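Local coordinates for protein phenylurea hydrolase B (Mycobacterium brisbanense, PDB 4WHB) that probably hydrolyses carbon-nitrogen bonds other than peptide bonds as a zinc-dependent amidohydrolase, and is named for its action on phenylureas such as diuron, at residues A98-V107 against T367-W375; L415-Q423 against S434-G442. All blocks are in the same frame, centred on the assembly; numbering follows the deposited sequence.

Contact 1: A98-V107 against T367-W375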
# COMPACT_ATOMS: atom_id res chain seq x y z
N ALA C 98 1.77 33.49 -4.16
CA ALA C 98 1.79 33.50 -2.71
C ALA C 98 2.36 34.82 -2.22
O ALA C 98 1.82 35.46 -1.32
CB ALA C 98 2.59 32.36 -2.18
N ALA C 99 3.42 35.26 -2.89
CA ALA C 99 4.09 36.48 -2.55
C ALA C 99 3.12 37.66 -2.54
O ALA C 99 3.32 38.64 -1.79
CB ALA C 99 5.22 36.73 -3.54
N GLN C 100 2.12 37.60 -3.40
CA GLN C 100 1.14 38.68 -3.48
C GLN C 100 0.13 38.60 -2.35
O GLN C 100 -0.20 39.64 -1.76
CB GLN C 100 0.40 38.63 -4.84
CG GLN C 100 1.05 39.49 -5.90
CD GLN C 100 1.20 38.77 -7.20
OE1 GLN C 100 0.22 38.54 -7.92
NE2 GLN C 100 2.43 38.38 -7.51
N LEU C 101 -0.35 37.37 -2.06
CA LEU C 101 -1.37 37.17 -1.06
C LEU C 101 -0.96 37.68 0.30
O LEU C 101 -1.80 38.14 1.09
CB LEU C 101 -1.74 35.68 -0.99
CG LEU C 101 -2.38 35.11 -2.24
CD1 LEU C 101 -2.56 33.64 -2.00
CD2 LEU C 101 -3.71 35.75 -2.61
N ALA C 102 0.32 37.56 0.60
CA ALA C 102 0.90 38.09 1.83
C ALA C 102 0.80 39.61 1.82
O ALA C 102 0.26 40.22 2.74
CB ALA C 102 2.37 37.61 1.99
N LEU C 103 1.34 40.22 0.76
CA LEU C 103 1.39 41.66 0.60
C LEU C 103 -0.00 42.26 0.62
O LEU C 103 -0.22 43.30 1.23
CB LEU C 103 2.09 41.98 -0.73
CG LEU C 103 2.33 43.45 -1.11
CD1 LEU C 103 3.09 44.18 0.00
CD2 LEU C 103 3.05 43.52 -2.46
N ARG C 104 -0.94 41.60 -0.06
CA ARG C 104 -2.35 41.98 -0.05
C ARG C 104 -2.82 42.05 1.42
O ARG C 104 -3.59 42.93 1.78
CB ARG C 104 -3.20 40.97 -0.85
CG ARG C 104 -4.64 41.40 -1.08
CD ARG C 104 -5.49 40.48 -2.00
NE ARG C 104 -5.76 39.16 -1.41
CZ ARG C 104 -6.63 38.27 -1.90
NH1 ARG C 104 -7.32 38.51 -2.99
NH2 ARG C 104 -6.79 37.10 -1.31
N ASN C 105 -2.35 41.11 2.26
CA ASN C 105 -2.69 41.09 3.67
C ASN C 105 -1.73 41.91 4.56
O ASN C 105 -1.84 41.95 5.78
CB ASN C 105 -2.76 39.67 4.15
CG ASN C 105 -4.01 38.96 3.67
OD1 ASN C 105 -4.51 39.20 2.57
ND2 ASN C 105 -4.52 38.07 4.50
N GLY C 106 -0.80 42.61 3.93
CA GLY C 106 0.07 43.54 4.62
C GLY C 106 1.50 43.07 4.83
O GLY C 106 2.32 43.83 5.38
N VAL C 107 1.85 41.87 4.38
CA VAL C 107 3.23 41.42 4.53
C VAL C 107 4.10 41.85 3.36
O VAL C 107 3.97 41.34 2.27
CB VAL C 107 3.30 39.88 4.68
CG1 VAL C 107 4.73 39.45 5.02
CG2 VAL C 107 2.27 39.37 5.75
N THR C 367 -2.49 29.00 5.88
CA THR C 367 -2.86 29.61 4.62
C THR C 367 -2.32 31.03 4.59
O THR C 367 -2.64 31.87 5.43
CB THR C 367 -4.41 29.58 4.38
OG1 THR C 367 -4.82 28.27 3.92
CG2 THR C 367 -4.85 30.62 3.36
N ILE C 368 -1.51 31.31 3.57
CA ILE C 368 -0.57 32.44 3.58
C ILE C 368 -1.19 33.83 3.78
O ILE C 368 -0.52 34.78 4.15
CB ILE C 368 0.28 32.46 2.33
CG1 ILE C 368 1.64 33.12 2.66
CG2 ILE C 368 -0.52 33.08 1.16
CD1 ILE C 368 2.71 32.86 1.60
N GLY C 369 -2.48 33.97 3.52
CA GLY C 369 -3.13 35.24 3.84
C GLY C 369 -3.35 35.33 5.34
O GLY C 369 -3.12 36.37 5.94
N ASN C 370 -3.78 34.21 5.94
CA ASN C 370 -4.16 34.16 7.36
C ASN C 370 -3.03 34.02 8.36
O ASN C 370 -3.19 34.39 9.51
CB ASN C 370 -5.10 32.97 7.60
CG ASN C 370 -6.55 33.36 7.56
OD1 ASN C 370 -7.09 33.89 8.55
ND2 ASN C 370 -7.21 33.05 6.44
N ASP C 371 -1.88 33.55 7.89
CA ASP C 371 -0.85 32.99 8.79
C ASP C 371 -0.24 33.95 9.81
O ASP C 371 -0.07 33.59 10.99
CB ASP C 371 0.27 32.36 7.96
CG ASP C 371 0.98 33.34 7.11
OD1 ASP C 371 0.35 34.33 6.68
OD2 ASP C 371 2.16 33.11 6.87
N HIS C 372 0.07 35.17 9.37
CA HIS C 372 0.70 36.14 10.21
C HIS C 372 -0.27 36.77 11.16
O HIS C 372 0.11 37.25 12.22
CB HIS C 372 1.39 37.19 9.36
CG HIS C 372 0.45 37.95 8.45
ND1 HIS C 372 -0.15 37.36 7.36
CD2 HIS C 372 0.01 39.23 8.48
CE1 HIS C 372 -0.92 38.25 6.76
NE2 HIS C 372 -0.84 39.39 7.43
N PHE C 373 -1.54 36.80 10.79
CA PHE C 373 -2.60 37.31 11.68
C PHE C 373 -2.83 36.34 12.83
O PHE C 373 -2.88 36.72 14.00
CB PHE C 373 -3.90 37.49 10.92
CG PHE C 373 -3.84 38.54 9.84
CD1 PHE C 373 -3.50 39.85 10.15
CD2 PHE C 373 -4.12 38.22 8.51
CE1 PHE C 373 -3.44 40.81 9.18
CE2 PHE C 373 -4.05 39.17 7.54
CZ PHE C 373 -3.73 40.47 7.88
N HIS C 374 -2.98 35.07 12.46
CA HIS C 374 -3.22 33.96 13.37
C HIS C 374 -2.10 33.95 14.41
O HIS C 374 -2.35 33.94 15.62
CB HIS C 374 -3.21 32.64 12.59
CG HIS C 374 -3.84 31.49 13.29
ND1 HIS C 374 -5.08 31.00 12.96
CD2 HIS C 374 -3.39 30.71 14.30
CE1 HIS C 374 -5.38 29.98 13.74
NE2 HIS C 374 -4.38 29.79 14.57
N TRP C 375 -0.86 33.93 13.90
CA TRP C 375 0.33 33.86 14.72
C TRP C 375 0.41 35.02 15.70
O TRP C 375 0.72 34.83 16.88
CB TRP C 375 1.56 33.86 13.82
CG TRP C 375 2.82 33.44 14.54
CD1 TRP C 375 3.32 32.20 14.64
CD2 TRP C 375 3.72 34.30 15.22
NE1 TRP C 375 4.49 32.23 15.35
CE2 TRP C 375 4.76 33.51 15.70
CE3 TRP C 375 3.75 35.67 15.47
CZ2 TRP C 375 5.81 34.03 16.44
CZ3 TRP C 375 4.79 36.20 16.22
CH2 TRP C 375 5.81 35.38 16.68
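Val107 lays its CG2 methyl squarely over the His372 imidazole, 3.4 Å from CG2 to the ring centroid and almost on the ring normal, a CH-pi contact; Phe373 CG lies off-centre over the opposite face. Both ring nitrogens of His372 are held as well. NE2 donates to Asn105 O (3.2 Å), reaching that carbonyl from above its plane, and ND1 donates along the ring plane to Asp371 OD1 (3.1 Å, 173°), so the imidazole is fixed in rotation. Its chi1 of 60° puts CG between the backbone N and carbonyl carbon and turns the ring toward Val107. Equally buried is Ile368, which spans the apolar part with two branches, CD1 against Ala98 CB (3.8 Å) and CG2 against Leu101 CB (3.6 Å). The looser side runs along Leu101, Asn105 and Gly369, all partly exposed: Asn105 CG lies at the edge of the Phe373 ring, and ND2 makes a weak bond to Gly369 O. Gly106, with positive phi, ends the helix in a Schellman motif just there. Helix 91-104, in the crossover between parallel strands 56-63 and 107-112, is thus joined to helix 371-381 and the residues leading into it; His372 and Val107 also rest on Asn63 of strand 56-63, and Ile368 on Val66 of strand 65-66.

Contact 2: L415-Q423 against S434-G442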
# COMPACT_ATOMS: atom_id res chain seq x y z
N LEU C 415 13.86 51.39 4.28
CA LEU C 415 12.97 51.12 3.17
C LEU C 415 11.58 51.42 3.68
O LEU C 415 11.25 51.07 4.80
CB LEU C 415 13.06 49.66 2.70
CG LEU C 415 14.07 49.25 1.64
CD1 LEU C 415 13.91 47.76 1.37
CD2 LEU C 415 13.87 50.09 0.41
N ALA C 416 10.77 52.11 2.88
CA ALA C 416 9.47 52.46 3.35
C ALA C 416 8.50 51.38 2.96
O ALA C 416 8.06 51.32 1.79
CB ALA C 416 9.06 53.80 2.84
N ASP C 417 8.23 50.52 3.94
CA ASP C 417 7.26 49.47 3.78
C ASP C 417 6.33 49.70 4.95
O ASP C 417 6.77 49.68 6.12
CB ASP C 417 7.90 48.07 3.90
CG ASP C 417 9.03 47.84 2.91
OD1 ASP C 417 8.87 48.22 1.72
OD2 ASP C 417 10.08 47.26 3.32
N PHE C 418 5.06 49.93 4.69
CA PHE C 418 4.17 50.10 5.80
C PHE C 418 2.74 49.72 5.48
O PHE C 418 2.35 49.58 4.33
CB PHE C 418 4.24 51.53 6.37
CG PHE C 418 3.70 52.59 5.47
CD1 PHE C 418 2.35 52.83 5.40
CD2 PHE C 418 4.56 53.40 4.76
CE1 PHE C 418 1.85 53.84 4.60
CE2 PHE C 418 4.07 54.42 3.95
CZ PHE C 418 2.70 54.63 3.86
N VAL C 419 1.98 49.53 6.55
CA VAL C 419 0.61 49.14 6.46
C VAL C 419 -0.21 50.11 7.31
O VAL C 419 0.23 50.48 8.44
CB VAL C 419 0.44 47.73 7.00
CG1 VAL C 419 -0.98 47.26 6.75
CG2 VAL C 419 1.45 46.77 6.37
N LEU C 420 -1.35 50.57 6.78
CA LEU C 420 -2.22 51.42 7.55
C LEU C 420 -3.42 50.63 8.06
O LEU C 420 -4.08 49.94 7.28
CB LEU C 420 -2.71 52.58 6.69
CG LEU C 420 -1.84 53.83 6.56
CD1 LEU C 420 -1.44 53.93 5.10
CD2 LEU C 420 -2.63 55.08 6.97
N LEU C 421 -3.72 50.71 9.35
CA LEU C 421 -4.86 49.94 9.89
C LEU C 421 -6.10 50.79 10.09
O LEU C 421 -6.06 52.00 9.95
CB LEU C 421 -4.48 49.27 11.22
CG LEU C 421 -3.28 48.34 11.17
CD1 LEU C 421 -3.01 47.83 12.55
CD2 LEU C 421 -3.55 47.19 10.21
N ASP C 422 -7.21 50.15 10.44
CA ASP C 422 -8.49 50.86 10.68
C ASP C 422 -8.80 51.08 12.16
O ASP C 422 -9.64 51.88 12.50
CB ASP C 422 -9.66 50.03 10.10
CG ASP C 422 -10.76 50.85 9.57
OD1 ASP C 422 -10.79 52.04 9.89
OD2 ASP C 422 -11.57 50.31 8.80
N GLN C 423 -8.11 50.35 13.04
CA GLN C 423 -8.53 50.24 14.42
C GLN C 423 -7.34 49.90 15.36
O GLN C 423 -6.30 49.45 14.90
CB GLN C 423 -9.64 49.19 14.51
CG GLN C 423 -11.03 49.80 14.36
CD GLN C 423 -12.02 48.90 13.67
OE1 GLN C 423 -12.49 49.25 12.59
NE2 GLN C 423 -12.32 47.73 14.28
N SER C 434 -7.42 44.82 9.40
CA SER C 434 -8.21 45.90 8.76
C SER C 434 -7.25 46.95 8.25
O SER C 434 -6.69 47.73 9.03
CB SER C 434 -9.19 46.53 9.74
OG SER C 434 -8.53 46.86 10.95
N ILE C 435 -7.05 46.94 6.93
CA ILE C 435 -5.96 47.67 6.31
C ILE C 435 -6.48 48.54 5.19
O ILE C 435 -6.95 48.01 4.17
CB ILE C 435 -4.92 46.69 5.74
CG1 ILE C 435 -4.23 45.95 6.89
CG2 ILE C 435 -3.89 47.42 4.91
CD1 ILE C 435 -3.34 44.76 6.47
N THR C 436 -6.36 49.85 5.36
CA THR C 436 -6.80 50.77 4.31
C THR C 436 -5.78 50.92 3.20
O THR C 436 -6.15 51.18 2.06
CB THR C 436 -7.16 52.15 4.89
OG1 THR C 436 -6.04 52.66 5.65
CG2 THR C 436 -8.43 51.99 5.75
N GLU C 437 -4.50 50.75 3.52
CA GLU C 437 -3.46 50.78 2.49
C GLU C 437 -2.22 50.01 2.89
O GLU C 437 -1.88 49.95 4.09
CB GLU C 437 -3.06 52.24 2.16
CG GLU C 437 -3.51 52.68 0.77
CD GLU C 437 -3.78 54.18 0.70
OE1 GLU C 437 -4.05 54.78 1.78
OE2 GLU C 437 -3.75 54.75 -0.42
N VAL C 438 -1.56 49.43 1.89
CA VAL C 438 -0.24 48.86 2.09
C VAL C 438 0.78 49.54 1.18
O VAL C 438 0.66 49.45 -0.03
CB VAL C 438 -0.24 47.37 1.83
CG1 VAL C 438 1.16 46.80 2.03
CG2 VAL C 438 -1.18 46.66 2.79
N PHE C 439 1.76 50.23 1.76
CA PHE C 439 2.82 50.84 0.97
C PHE C 439 4.10 50.02 1.04
O PHE C 439 4.44 49.46 2.10
CB PHE C 439 3.09 52.26 1.45
CG PHE C 439 2.31 53.33 0.70
CD1 PHE C 439 0.93 53.41 0.80
CD2 PHE C 439 2.98 54.24 -0.11
CE1 PHE C 439 0.22 54.37 0.12
CE2 PHE C 439 2.28 55.19 -0.80
CZ PHE C 439 0.90 55.26 -0.68
N GLN C 440 4.79 49.90 -0.09
CA GLN C 440 6.01 49.10 -0.16
C GLN C 440 7.07 49.82 -0.96
O GLN C 440 6.77 50.38 -2.01
CB GLN C 440 5.73 47.73 -0.79
CG GLN C 440 6.73 46.65 -0.39
CD GLN C 440 6.77 45.53 -1.43
OE1 GLN C 440 6.33 44.40 -1.18
NE2 GLN C 440 7.31 45.86 -2.61
N ALA C 441 8.32 49.82 -0.47
CA ALA C 441 9.42 50.52 -1.12
C ALA C 441 9.00 51.96 -1.44
O ALA C 441 9.35 52.52 -2.46
CB ALA C 441 9.84 49.79 -2.40
N GLY C 442 8.26 52.55 -0.52
CA GLY C 442 7.72 53.88 -0.71
C GLY C 442 6.75 53.96 -1.86
O GLY C 442 6.71 54.99 -2.54
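Phe418 and Phe439 face each other as an antiparallel hydrogen-bonded pair, their side chains running side by side. The ring planes are parallel to within 2° but slid so far, 5.0 Å between the centroids of Phe418 and Phe439, that the rings barely overlap. It is the CB of Phe439 that covers the Phe418 ring, 3.5 Å from its centroid, a methylene bump on an aromatic face. A chi1 of 69° places the Phe418 ring between its own backbone N and carbonyl carbon and swings it toward the partner strand. Leu420 CD1 abuts the edge of this ring in its plane, and also meets Glu437 CB (3.8 Å).

The other face is aliphatic and interlocks by branches. Val419 CG1 fits between the two branches of Ile435, CG2 and the CG1-CD1 arm, while Ile435 CG1 meets Leu421 CD2 at 3.6 Å, so Ile435 bridges Val419 and Leu421. Val438 CG2 adds a lighter touch on Val419 CG1. The pairing shifts from Val419-Val438 to Leu421-Ile435 across a corner of the chain at Thr436; there Leu420 N donates to Glu437 O, and Leu420 O accepts Thr436 N.

At the far end Asp417 OD1 accepts Ala441 N (2.8 Å, 172°), its other oxygen forming a salt bridge with Arg136, and Gly442 N bonds Ala416 O (2.6 Å) in the carbonyl plane.

Segment 415-423 is flanked by strand 56-63, with backbone bonds joining Leu421, Val419 and Asp417 to Trp56, Val58 and Gly60. The phenylalanines lean on Ile6 and Ile4 of strand 4-7, whereas Val419 and Leu421 rest on Tyr61.

Overall arrangement
Following the chain from the N terminus, helix 91-104 supplies the first of the four segments; the chain then runs through some 260 residues, including the five-stranded parallel sheet, before 367-375 returns to close contact 1. Contact 2 follows entirely afterwards as a short closure, with ten residues between its segments, so the two are in series and neither nest nor cross. They still meet in space, their centres about 13 Å apart: Gly106 packs on Val419, Asn105 on Ile435 and Leu103 on Val438. Contact 1 thereby joins early and late parts of the TIM-barrel-like fold, and contact 2 backs the end of helix 91-104 with strands whose phenylalanines pack against strand 4-7.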